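Side-chain contacts in protein-glutaminase (Chryseobacterium proteolyticum, PDB 2ZK9), which probably hydrolyses the side-chain amide of glutamine residues within proteins, converting them to glutamate with release of ammonia: residues N140-S145 with L156-C161; A44-M49 with C60-V65. All coordinates share one frame; numbering follows the deposited sequence.

Contact 1 of 2, residues N140-S145 with L156-C161; sequences NVYYRS and LINTNC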
loop_
_atom_site.group_PDB
_atom_site.type_symbol
_atom_site.label_atom_id
_atom_site.label_comp_id
_atom_site.label_asym_id
_atom_site.label_seq_id
_atom_site.Cartn_x
_atom_site.Cartn_y
_atom_site.Cartn_z
ATOM N N ASN A 140 10.091 -0.502 7.390
ATOM C CA ASN A 140 9.760 -1.459 8.458
ATOM C C ASN A 140 8.647 -0.955 9.367
ATOM O O ASN A 140 8.101 -1.753 10.128
ATOM C CB ASN A 140 10.982 -1.921 9.219
ATOM C CG ASN A 140 11.612 -0.962 10.149
ATOM O OD1 ASN A 140 12.308 -1.491 11.096
ATOM N ND2 ASN A 140 11.468 0.271 9.975
ATOM N N VAL A 141 8.297 0.315 9.321
ATOM C CA VAL A 141 7.190 0.802 10.111
ATOM C C VAL A 141 5.886 0.266 9.540
ATOM O O VAL A 141 5.555 0.477 8.372
ATOM C CB VAL A 141 7.182 2.354 10.138
ATOM C CG1 VAL A 141 5.951 2.855 10.840
ATOM C CG2 VAL A 141 8.467 2.864 10.809
ATOM N N TYR A 142 5.114 -0.396 10.380
ATOM C CA TYR A 142 3.824 -0.948 9.980
ATOM C C TYR A 142 2.733 0.099 10.027
ATOM O O TYR A 142 1.886 0.196 9.119
ATOM C CB TYR A 142 3.488 -2.073 10.904
ATOM C CG TYR A 142 2.320 -3.000 10.533
ATOM C CD1 TYR A 142 1.378 -3.310 11.472
ATOM C CD2 TYR A 142 2.220 -3.594 9.284
ATOM C CE1 TYR A 142 0.320 -4.192 11.179
ATOM C CE2 TYR A 142 1.240 -4.482 8.994
ATOM C CZ TYR A 142 0.292 -4.786 9.945
ATOM O OH TYR A 142 -0.682 -5.710 9.601
ATOM N N TYR A 143 2.719 0.904 11.075
ATOM C CA TYR A 143 1.771 2.007 11.233
ATOM C C TYR A 143 2.494 3.155 11.973
ATOM O O TYR A 143 3.235 2.921 12.911
ATOM C CB TYR A 143 0.513 1.614 11.975
ATOM C CG TYR A 143 -0.417 2.758 12.254
ATOM C CD1 TYR A 143 -1.113 3.408 11.196
ATOM C CD2 TYR A 143 -0.539 3.320 13.511
ATOM C CE1 TYR A 143 -1.928 4.493 11.421
ATOM C CE2 TYR A 143 -1.361 4.386 13.755
ATOM C CZ TYR A 143 -2.059 4.966 12.710
ATOM O OH TYR A 143 -2.855 6.052 13.013
ATOM N N ARG A 144 2.181 4.364 11.535
ATOM C CA ARG A 144 2.651 5.615 12.099
ATOM C C ARG A 144 1.448 6.466 12.476
ATOM O O ARG A 144 0.659 6.800 11.592
ATOM C CB ARG A 144 3.498 6.420 11.106
ATOM C CG ARG A 144 3.839 7.812 11.621
ATOM C CD ARG A 144 4.637 8.615 10.609
ATOM N NE ARG A 144 5.053 9.926 11.117
ATOM C CZ ARG A 144 4.277 10.997 11.175
ATOM N NH1 ARG A 144 3.034 10.960 10.784
ATOM N NH2 ARG A 144 4.760 12.139 11.643
ATOM N N SER A 145 1.315 6.776 13.758
ATOM C CA SER A 145 0.206 7.654 14.145
ATOM C C SER A 145 0.470 9.087 13.712
ATOM O O SER A 145 1.603 9.448 13.459
ATOM C CB SER A 145 0.062 7.575 15.681
ATOM O OG SER A 145 1.094 8.314 16.263
ATOM N N LEU A 156 5.568 -10.355 9.969
ATOM C CA LEU A 156 4.395 -10.317 9.111
ATOM C C LEU A 156 3.266 -11.175 9.631
ATOM O O LEU A 156 2.327 -11.518 8.889
ATOM C CB LEU A 156 4.609 -10.652 7.601
ATOM C CG LEU A 156 4.962 -9.413 6.740
ATOM C CD1 LEU A 156 6.368 -8.960 7.076
ATOM C CD2 LEU A 156 4.729 -9.692 5.264
ATOM N N ILE A 157 3.261 -11.454 10.939
ATOM C CA ILE A 157 2.135 -12.222 11.487
ATOM C C ILE A 157 0.858 -11.425 11.372
ATOM O O ILE A 157 -0.183 -11.983 11.012
ATOM C CB ILE A 157 2.461 -12.634 12.928
ATOM C CG1 ILE A 157 3.624 -13.682 12.925
ATOM C CG2 ILE A 157 1.249 -13.170 13.655
ATOM C CD1 ILE A 157 4.141 -14.005 14.296
ATOM N N ASN A 158 0.873 -10.149 11.719
ATOM C CA ASN A 158 -0.370 -9.388 11.617
ATOM C C ASN A 158 -0.801 -9.256 10.148
ATOM O O ASN A 158 -1.956 -9.435 9.811
ATOM C CB ASN A 158 -0.229 -8.019 12.279
ATOM C CG ASN A 158 -1.572 -7.424 12.527
ATOM O OD1 ASN A 158 -2.005 -6.491 11.806
ATOM N ND2 ASN A 158 -2.272 -7.875 13.540
ATOM N N THR A 159 0.182 -8.930 9.317
ATOM C CA THR A 159 -0.060 -8.719 7.889
ATOM C C THR A 159 -0.769 -9.891 7.285
ATOM O O THR A 159 -1.792 -9.764 6.616
ATOM C CB THR A 159 1.272 -8.460 7.172
ATOM O OG1 THR A 159 1.825 -7.204 7.532
ATOM C CG2 THR A 159 1.110 -8.478 5.662
ATOM N N ASN A 160 -0.191 -11.087 7.466
ATOM C CA ASN A 160 -0.744 -12.273 6.801
ATOM C C ASN A 160 -2.106 -12.612 7.373
ATOM O O ASN A 160 -2.985 -13.070 6.645
ATOM C CB ASN A 160 0.247 -13.430 6.889
ATOM C CG ASN A 160 1.428 -13.234 6.004
ATOM O OD1 ASN A 160 1.271 -12.882 4.812
ATOM N ND2 ASN A 160 2.614 -13.553 6.489
ATOM N N CYS A 161 -2.296 -12.411 8.680
ATOM C CA CYS A 161 -3.586 -12.699 9.315
ATOM C C CYS A 161 -4.667 -11.794 8.782
ATOM O O CYS A 161 -5.792 -12.241 8.453
ATOM C CB CYS A 161 -3.472 -12.501 10.842
ATOM S SG CYS A 161 -4.811 -13.270 11.785
#
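Tyr142 meets the helix that starts at Ile157 with the far end of its ring. Its hydroxyl is the donor to Asn158: Tyr142 OH lies 2.7 Å from Asn158 OD1, in the carbonyl plane and on a lone pair, with an angle of 121° at the amide oxygen. The amide plane stands 86° from the ring plane, and Asn158 OD1 sits at the ring edge, 3.3 Å from Tyr142 CE1. On the other flank of the ring, Thr159 OG1 comes to 3.1 Å from Tyr142 CE2 but spends its hydrogen bond on Asp153. With CG set anti to the backbone N (chi1 -168°), the tyrosine side chain extends straight to the helix. A phenylalanine in its place would probably leave Asn158 OD1 without its phenol donor. These close approaches make this end tight, and the three touching residues are all buried. The other side is loose, since Ile157 is exposed and sends its end away from the strand; Asn160 also turns away, and bonds Lys48 instead. At its base the tyrosine belongs to a classic beta bulge: Tyr142 and Tyr143 are together opposed to the single residue Leu151, both bonding to its backbone, across the antiparallel pair of strands 141-144 and 150-152.

Contact 2 of 2, residues A44-M49 with C60-V65; sequences ARAHKM and CEKQFV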
loop_
_atom_site.group_PDB
_atom_site.type_symbol
_atom_site.label_atom_id
_atom_site.label_comp_id
_atom_site.label_asym_id
_atom_site.label_seq_id
_atom_site.Cartn_x
_atom_site.Cartn_y
_atom_site.Cartn_z
ATOM N N ALA A 44 -1.548 -3.652 6.045
ATOM C CA ALA A 44 -1.154 -5.025 5.718
ATOM C C ALA A 44 -0.768 -5.126 4.260
ATOM O O ALA A 44 0.218 -5.781 3.903
ATOM C CB ALA A 44 -2.288 -5.961 6.083
ATOM N N ARG A 45 -1.543 -4.487 3.364
ATOM C CA ARG A 45 -1.166 -4.537 1.947
ATOM C C ARG A 45 0.227 -3.964 1.734
ATOM O O ARG A 45 1.022 -4.497 0.979
ATOM C CB ARG A 45 -2.197 -3.845 1.074
ATOM C CG ARG A 45 -3.615 -4.395 1.164
ATOM C CD ARG A 45 -4.496 -3.960 0.043
ATOM N NE ARG A 45 -4.626 -2.497 -0.151
ATOM C CZ ARG A 45 -5.449 -1.730 0.531
ATOM N NH1 ARG A 45 -6.257 -2.180 1.463
ATOM N NH2 ARG A 45 -5.469 -0.406 0.300
ATOM N N ALA A 46 0.514 -2.837 2.401
ATOM C CA ALA A 46 1.812 -2.177 2.223
ATOM C C ALA A 46 2.937 -3.027 2.739
ATOM O O ALA A 46 4.001 -3.134 2.129
ATOM C CB ALA A 46 1.796 -0.802 2.868
ATOM N N HIS A 47 2.740 -3.676 3.909
ATOM C CA HIS A 47 3.807 -4.479 4.468
ATOM C C HIS A 47 4.056 -5.743 3.636
ATOM O O HIS A 47 5.186 -6.212 3.551
ATOM C CB HIS A 47 3.477 -4.816 5.930
ATOM C CG HIS A 47 4.656 -4.718 6.842
ATOM N ND1 HIS A 47 5.440 -3.656 6.846
ATOM C CD2 HIS A 47 5.134 -5.520 7.840
ATOM C CE1 HIS A 47 6.358 -3.723 7.783
ATOM N NE2 HIS A 47 6.194 -4.881 8.389
ATOM N N LYS A 48 3.008 -6.269 3.022
ATOM C CA LYS A 48 3.151 -7.420 2.133
ATOM C C LYS A 48 3.866 -7.036 0.846
ATOM O O LYS A 48 4.713 -7.780 0.346
ATOM C CB LYS A 48 1.807 -8.055 1.848
ATOM C CG LYS A 48 1.863 -9.437 1.239
ATOM C CD LYS A 48 2.368 -10.508 2.196
ATOM C CE LYS A 48 2.249 -11.887 1.615
ATOM N NZ LYS A 48 2.847 -12.919 2.468
ATOM N N MET A 49 3.559 -5.851 0.306
ATOM C CA MET A 49 4.333 -5.360 -0.840
ATOM C C MET A 49 5.798 -5.228 -0.500
ATOM O O MET A 49 6.669 -5.573 -1.292
ATOM C CB MET A 49 3.794 -4.008 -1.321
ATOM C CG MET A 49 2.408 -4.106 -1.948
ATOM S SD MET A 49 1.940 -2.591 -2.843
ATOM C CE MET A 49 1.479 -1.497 -1.507
ATOM N N CYS A 60 12.248 -0.362 1.025
ATOM C CA CYS A 60 11.556 0.822 0.600
ATOM C C CYS A 60 11.188 1.638 1.830
ATOM O O CYS A 60 11.416 1.227 2.958
ATOM C CB CYS A 60 10.318 0.443 -0.196
ATOM S SG CYS A 60 9.137 -0.581 0.706
ATOM N N GLU A 61 10.612 2.814 1.543
ATOM C CA GLU A 61 9.942 3.593 2.582
ATOM C C GLU A 61 8.476 3.289 2.592
ATOM O O GLU A 61 7.920 2.675 1.636
ATOM C CB GLU A 61 10.181 5.098 2.309
ATOM C CG GLU A 61 11.628 5.518 2.610
ATOM C CD GLU A 61 11.867 6.914 2.116
ATOM O OE1 GLU A 61 12.017 7.115 0.889
ATOM O OE2 GLU A 61 11.821 7.885 2.958
ATOM N N LYS A 62 7.767 3.750 3.592
ATOM C CA LYS A 62 6.315 3.923 3.585
ATOM C C LYS A 62 6.042 5.411 3.425
ATOM O O LYS A 62 6.776 6.230 3.980
ATOM C CB LYS A 62 5.645 3.431 4.845
ATOM C CG LYS A 62 5.839 1.985 5.219
ATOM C CD LYS A 62 5.160 1.009 4.265
ATOM C CE LYS A 62 5.497 -0.431 4.542
ATOM N NZ LYS A 62 5.106 -0.786 5.919
ATOM N N GLN A 63 4.944 5.748 2.757
ATOM C CA GLN A 63 4.376 7.074 2.935
ATOM C C GLN A 63 2.988 6.895 3.558
ATOM O O GLN A 63 2.174 6.119 3.059
ATOM C CB GLN A 63 4.266 7.872 1.637
ATOM C CG GLN A 63 3.819 9.309 1.876
ATOM C CD GLN A 63 3.955 10.219 0.687
ATOM O OE1 GLN A 63 2.966 10.624 0.068
ATOM N NE2 GLN A 63 5.196 10.518 0.293
ATOM N N PHE A 64 2.765 7.622 4.650
ATOM C CA PHE A 64 1.494 7.724 5.318
ATOM C C PHE A 64 0.869 9.056 4.990
ATOM O O PHE A 64 1.549 10.079 5.082
ATOM C CB PHE A 64 1.640 7.601 6.830
ATOM C CG PHE A 64 2.089 6.238 7.291
ATOM C CD1 PHE A 64 1.175 5.269 7.678
ATOM C CD2 PHE A 64 3.434 5.888 7.349
ATOM C CE1 PHE A 64 1.552 4.004 8.059
ATOM C CE2 PHE A 64 3.841 4.621 7.724
ATOM C CZ PHE A 64 2.891 3.661 8.097
ATOM N N VAL A 65 -0.419 9.072 4.650
ATOM C CA VAL A 65 -1.142 10.316 4.432
ATOM C C VAL A 65 -2.350 10.303 5.349
ATOM O O VAL A 65 -2.947 9.244 5.557
ATOM C CB VAL A 65 -1.506 10.473 2.921
ATOM C CG1 VAL A 65 -2.343 9.352 2.366
ATOM C CG2 VAL A 65 -2.206 11.805 2.687
#
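Ala46, on helix 42-55, and Lys62, on strand 61-66, bring their backbones closest, with their CA atoms 7.7 Å apart, and both point their CB atoms toward the other segment. Because alanine is short, the lysine chain can lie over the helix surface: CD of Lys62 is 4.1 Å from CB of Ala46, and CE passes 3.9 Å from the Ala46 carbonyl O. The strand pairs antiparallel with 82-91 on one edge and 130-138 on the other, so its side chains must leave through a face of the sheet to reach the helix. A helix laid on a largely antiparallel sheet in this way is consistent with the papain-like (peptidase clan CA) fold to which the glutaminase family belongs. Beyond Ala46 the lysine reaches His47. Bends at chi2 (-68°) and chi4 (59°) swing its amine round to the imidazole edge, where Lys62 NZ donates to His47 ND1 over 3.0 Å, 17° out of the ring plane, and the two side chains cross at about a right angle. The same NZ also binds the carbonyl oxygens of Val141 and Gly139, so three acceptors grip a buried amine and would be expected to favour its protonated form. On the far side of the imidazole, NE2 makes a weak hydrogen bond to the Asp153 carbonyl, which helps to fix the rotation of the ring.

Both contacts are buried and similar in size, at 135 and 137 Å², but contact 2 is centred about 5 Å from the middle of the chain and contact 1 about 11 Å. Contact 2 sets helix 42-55 on the main sheet through a probably protonated lysine amine; contact 1 ties a short two-stranded sheet to helix 157-165 through neutral groups, a phenol and an amide. Their elements differ, yet they adjoin: the rings of His47 and Tyr142 meet edge-to-face, and Thr159 OG1 packs 3.3 Å from His47 CB. Nearer the surface, Lys48 NZ lies 2.8 Å from Asn160 OD1 in a hydrogen bond that joins the two helices.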